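Local coordinates for protein thiamine-phosphate synthase (Pyrococcus furiosus, PDB 1XI3) that probably condenses a thiazole phosphate with a pyrimidine pyrophosphate to form thiamine phosphate, a magnesium-dependent step in thiamine diphosphate biosynthesis, at residues A[19-24]-A[43-48]; A[27-32]-A[60-65]. One frame throughout, in Å; residues are numbered along the deposited sequence.

The two contacts occupy successive layers of the barrel wall, their centres about 10 Å apart and on the same side of the chain's centre. Interaction 1 joins strand 17-20 to strand 42-45 and the loops that follow them; interaction 2 packs helix 28-37 against helix 52-68 outside that sheet. The segments alternate along the chain, 19-24, 27-32, 43-48 and then 60-65, following the beta-alpha-beta-alpha order of the chain in the closed eight-stranded barrel. T21 packs on V32, and R23 reaches E28 in a salt bridge, so helix 28-37 bears directly on the strand end beside the predicted pyrimidine pyrophosphate site.

Interaction 1 (A[19-24]-A[43-48]); sequences VITDRR and IQMRIK
V19 and I20 run parallel to I43 and Q44, their CA atoms 5.0 and 4.6 Å apart, as the first two neighbouring strands of a (beta-alpha)8 TIM barrel, linked through helix 28-37 in a beta-alpha-beta crossover. V19 O accepts from Q44 N, and Q44 O takes T21 N almost in line with its carbonyl bond, at 2.9 Å. V19 and I43 share the outer face, I43 against helices 28-37 and 52-68 and V19 against A40. On the other face I20 lies alongside Q44, its CG2 3.6 Å from Q44 OE1, while Q44 NE2 bonds to Y18 OH.

Beyond the strands T21 takes over the pairing. With chi1 at 70°, OG1 sits between its own backbone N and carbonyl carbon, where it accepts from R46 N at 3.0 Å in a practically straight bond (177°). OG1 also donates to a water that accepts from R23 N and donates to R46 O, tying the two loops together. With an alanine here, R46 N would probably be left without its acceptor and the water without one of its three partners, so that the chain at R46, predicted to bind the pyrimidine pyrophosphate, is less firmly tied to 19-24. R24 grips D22 side-on through NE and NH2. R23, salt-bridged to E28 and E54, has one guanidinium face covered by I47, whose CG2 lies 3.8 Å from R23 CZ.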
# COMPACT_ATOMS: atom_id res chain seq x y z
N VAL A 19 -14.09 -16.49 -1.16
CA VAL A 19 -13.66 -16.47 -2.54
C VAL A 19 -12.67 -15.31 -2.75
O VAL A 19 -12.95 -14.15 -2.40
CB VAL A 19 -14.87 -16.33 -3.53
CG1 VAL A 19 -14.42 -16.10 -4.94
CG2 VAL A 19 -15.71 -17.57 -3.46
N ILE A 20 -11.54 -15.63 -3.40
CA ILE A 20 -10.47 -14.68 -3.59
C ILE A 20 -10.33 -14.39 -5.07
O ILE A 20 -10.37 -15.30 -5.91
CB ILE A 20 -9.14 -15.25 -3.02
CG1 ILE A 20 -9.28 -15.58 -1.49
CG2 ILE A 20 -8.00 -14.27 -3.29
CD1 ILE A 20 -8.17 -16.36 -0.91
N THR A 21 -10.15 -13.13 -5.41
CA THR A 21 -10.02 -12.72 -6.82
C THR A 21 -8.71 -13.17 -7.43
O THR A 21 -7.74 -13.38 -6.72
CB THR A 21 -10.15 -11.17 -7.04
OG1 THR A 21 -9.01 -10.48 -6.51
CG2 THR A 21 -11.49 -10.64 -6.46
N ASP A 22 -8.67 -13.27 -8.75
CA ASP A 22 -7.41 -13.48 -9.47
C ASP A 22 -7.56 -13.03 -10.89
O ASP A 22 -8.10 -13.76 -11.73
CB ASP A 22 -6.98 -14.95 -9.40
CG ASP A 22 -5.60 -15.17 -10.00
OD1 ASP A 22 -5.02 -14.22 -10.59
OD2 ASP A 22 -5.05 -16.29 -9.83
N ARG A 23 -7.15 -11.79 -11.17
CA ARG A 23 -7.29 -11.20 -12.50
C ARG A 23 -6.46 -11.94 -13.56
O ARG A 23 -6.64 -11.69 -14.77
CB ARG A 23 -6.93 -9.72 -12.48
CG ARG A 23 -5.50 -9.44 -12.03
CD ARG A 23 -5.09 -7.98 -12.16
NE ARG A 23 -6.07 -7.06 -11.60
CZ ARG A 23 -6.05 -5.74 -11.74
NH1 ARG A 23 -5.07 -5.14 -12.42
NH2 ARG A 23 -7.04 -5.03 -11.22
N ARG A 24 -5.54 -12.80 -13.13
CA ARG A 24 -4.87 -13.72 -14.09
C ARG A 24 -5.86 -14.68 -14.76
O ARG A 24 -5.60 -15.18 -15.89
CB ARG A 24 -3.73 -14.50 -13.45
CG ARG A 24 -2.60 -13.64 -12.93
CD ARG A 24 -1.59 -14.43 -12.13
NE ARG A 24 -2.21 -15.00 -10.94
CZ ARG A 24 -1.57 -15.65 -9.98
NH1 ARG A 24 -0.26 -15.81 -10.04
NH2 ARG A 24 -2.25 -16.11 -8.94
N ILE A 43 -15.46 -12.19 0.34
CA ILE A 43 -14.67 -11.93 -0.83
C ILE A 43 -13.38 -11.25 -0.40
O ILE A 43 -13.39 -10.37 0.45
CB ILE A 43 -15.41 -10.95 -1.78
CG1 ILE A 43 -16.73 -11.57 -2.30
CG2 ILE A 43 -14.56 -10.52 -2.96
CD1 ILE A 43 -16.57 -12.77 -3.14
N GLN A 44 -12.28 -11.68 -0.99
CA GLN A 44 -11.00 -11.03 -0.79
C GLN A 44 -10.49 -10.53 -2.14
O GLN A 44 -10.32 -11.32 -3.10
CB GLN A 44 -9.96 -11.96 -0.15
CG GLN A 44 -8.63 -11.31 0.08
CD GLN A 44 -7.56 -12.32 0.39
OE1 GLN A 44 -6.65 -12.54 -0.42
NE2 GLN A 44 -7.69 -12.98 1.51
N MET A 45 -10.23 -9.23 -2.20
CA MET A 45 -9.59 -8.61 -3.32
C MET A 45 -8.08 -8.77 -3.20
O MET A 45 -7.47 -8.24 -2.29
CB MET A 45 -9.93 -7.12 -3.40
CG MET A 45 -9.39 -6.44 -4.61
SD MET A 45 -9.90 -4.70 -4.84
CE MET A 45 -8.85 -3.89 -3.66
N ARG A 46 -7.49 -9.48 -4.16
CA ARG A 46 -6.05 -9.78 -4.11
C ARG A 46 -5.47 -9.37 -5.46
O ARG A 46 -5.62 -10.10 -6.46
CB ARG A 46 -5.82 -11.26 -3.81
CG ARG A 46 -4.36 -11.66 -3.74
CD ARG A 46 -4.18 -13.10 -3.39
NE ARG A 46 -2.76 -13.39 -3.44
CZ ARG A 46 -2.08 -13.74 -4.53
NH1 ARG A 46 -2.70 -13.85 -5.71
NH2 ARG A 46 -0.76 -13.99 -4.45
N ILE A 47 -4.85 -8.19 -5.50
CA ILE A 47 -4.29 -7.61 -6.73
C ILE A 47 -2.78 -7.37 -6.57
O ILE A 47 -2.37 -6.68 -5.65
CB ILE A 47 -4.95 -6.30 -7.05
CG1 ILE A 47 -6.47 -6.49 -7.24
CG2 ILE A 47 -4.36 -5.72 -8.29
CD1 ILE A 47 -7.20 -5.22 -7.37
N LYS A 48 -1.99 -7.97 -7.45
CA LYS A 48 -0.53 -7.71 -7.53
C LYS A 48 -0.25 -6.72 -8.66
O LYS A 48 -0.85 -6.80 -9.72
CB LYS A 48 0.17 -9.02 -7.86
O HOH W 1 -7.26 -10.20 -8.60

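Interaction 2 (A[27-32]-A[60-65]); sequences PEVESV and KTLRQL
L62 has CG anti to its own carbonyl carbon (chi1 -58°), and with CD1 anti to CA (chi2 -175°) the other methyl, CD2, is the one turned to 28-32. T61 turns CG2 anti to its backbone N and meets V29 CG1 at 3.7 Å. V29 has CG1 likewise opposite its backbone N, and the two side chains cross at about a right angle. The other branch of V29, CG2, also lies near T61 CG2, so the threonine methyl rests against both valine methyls. The hydroxyl of T61 has turned back along its own helix, where OG1 makes a weak hydrogen bond to E57 O.

L62 CD2 makes the most contacts, packing between V29 and V32. It lies 3.8 Å from V32 CB, almost equally near both methyls of V32, and 3.9 Å from V29 CA, and so it touches backbone as well as side chain. One turn further on, L65 CD1 lies 4.2 Å from V32 CG1 and approaches the carbonyl oxygen of V29.

The axes of 28-32 and 60-65 run nearly parallel, 13° apart, with a closest approach of 10.1 Å, as neighbouring helices of the outer layer of a TIM barrel. Toward the barrel strands, V32 reaches I43 and L62 reaches M45 and F73, joining the helix pair to the sheet. At the start of the first helix, P27 O at the N-cap position receives both S31 N and S31 OG, from opposite faces of its carbonyl plane. The carboxylate of E28 turns away, toward R23.

No hydrogen bond crosses between the two helices; methyl groups and the backbone beneath them make the contact, which probably rests on apolar packing rather than on directional bonds.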
# COMPACT_ATOMS: atom_id res chain seq x y z
N PRO A 27 -11.56 -11.08 -14.60
CA PRO A 27 -11.56 -9.73 -14.00
C PRO A 27 -12.38 -9.71 -12.72
O PRO A 27 -13.36 -10.45 -12.57
CB PRO A 27 -12.21 -8.85 -15.08
CG PRO A 27 -12.25 -9.70 -16.33
CD PRO A 27 -12.23 -11.11 -15.92
N GLU A 28 -12.02 -8.80 -11.83
CA GLU A 28 -12.53 -8.87 -10.46
C GLU A 28 -14.02 -8.55 -10.35
O GLU A 28 -14.77 -9.28 -9.71
CB GLU A 28 -11.74 -7.92 -9.57
CG GLU A 28 -10.31 -8.34 -9.24
CD GLU A 28 -9.24 -7.65 -10.05
OE1 GLU A 28 -9.57 -6.81 -10.90
OE2 GLU A 28 -8.04 -7.97 -9.81
N VAL A 29 -14.45 -7.45 -11.00
CA VAL A 29 -15.81 -6.98 -10.77
C VAL A 29 -16.82 -7.97 -11.32
O VAL A 29 -17.79 -8.33 -10.63
CB VAL A 29 -16.03 -5.56 -11.31
CG1 VAL A 29 -17.49 -5.15 -11.13
CG2 VAL A 29 -15.12 -4.58 -10.57
N GLU A 30 -16.59 -8.42 -12.55
CA GLU A 30 -17.47 -9.41 -13.19
C GLU A 30 -17.54 -10.71 -12.42
O GLU A 30 -18.63 -11.23 -12.19
CB GLU A 30 -16.94 -9.76 -14.58
N SER A 31 -16.38 -11.21 -12.01
CA SER A 31 -16.30 -12.52 -11.35
C SER A 31 -16.84 -12.49 -9.92
O SER A 31 -17.52 -13.42 -9.46
CB SER A 31 -14.86 -13.07 -11.44
OG SER A 31 -13.99 -12.33 -10.63
N VAL A 32 -16.59 -11.40 -9.20
CA VAL A 32 -17.13 -11.26 -7.86
C VAL A 32 -18.67 -11.20 -7.86
O VAL A 32 -19.33 -11.83 -7.03
CB VAL A 32 -16.54 -10.04 -7.13
CG1 VAL A 32 -17.32 -9.75 -5.90
CG2 VAL A 32 -15.07 -10.32 -6.79
N LYS A 60 -13.72 0.00 -4.24
CA LYS A 60 -14.95 0.70 -3.96
C LYS A 60 -16.13 -0.08 -4.57
O LYS A 60 -17.17 -0.26 -3.92
CB LYS A 60 -14.88 2.12 -4.49
CG LYS A 60 -13.92 3.02 -3.73
CD LYS A 60 -14.62 3.77 -2.65
N THR A 61 -15.95 -0.53 -5.81
CA THR A 61 -17.00 -1.31 -6.47
C THR A 61 -17.28 -2.63 -5.74
O THR A 61 -18.42 -2.99 -5.50
CB THR A 61 -16.64 -1.58 -7.94
OG1 THR A 61 -16.51 -0.32 -8.62
CG2 THR A 61 -17.77 -2.39 -8.62
N LEU A 62 -16.23 -3.37 -5.39
CA LEU A 62 -16.41 -4.61 -4.65
C LEU A 62 -16.99 -4.40 -3.24
O LEU A 62 -17.71 -5.23 -2.73
CB LEU A 62 -15.09 -5.40 -4.56
CG LEU A 62 -14.44 -5.77 -5.91
CD1 LEU A 62 -13.24 -6.65 -5.63
CD2 LEU A 62 -15.38 -6.48 -6.88
N ARG A 63 -16.68 -3.27 -2.63
CA ARG A 63 -17.26 -2.92 -1.32
C ARG A 63 -18.77 -2.80 -1.48
O ARG A 63 -19.50 -3.33 -0.63
CB ARG A 63 -16.68 -1.61 -0.80
CG ARG A 63 -17.35 -1.10 0.46
CD ARG A 63 -17.12 -1.92 1.68
NE ARG A 63 -17.81 -3.21 1.74
CZ ARG A 63 -17.80 -4.02 2.81
NH1 ARG A 63 -17.13 -3.68 3.90
NH2 ARG A 63 -18.45 -5.18 2.78
N GLN A 64 -19.22 -2.12 -2.53
CA GLN A 64 -20.65 -1.96 -2.80
C GLN A 64 -21.34 -3.29 -3.06
O GLN A 64 -22.37 -3.60 -2.47
CB GLN A 64 -20.88 -0.98 -3.96
CG GLN A 64 -22.35 -0.58 -4.21
CD GLN A 64 -22.47 0.58 -5.21
OE1 GLN A 64 -21.70 1.56 -5.16
NE2 GLN A 64 -23.45 0.48 -6.13
N LEU A 65 -20.73 -4.08 -3.93
CA LEU A 65 -21.25 -5.40 -4.28
C LEU A 65 -21.38 -6.30 -3.08
O LEU A 65 -22.42 -6.92 -2.86
CB LEU A 65 -20.33 -6.06 -5.31
CG LEU A 65 -20.48 -5.73 -6.76
CD1 LEU A 65 -19.42 -6.51 -7.51
CD2 LEU A 65 -21.89 -6.10 -7.27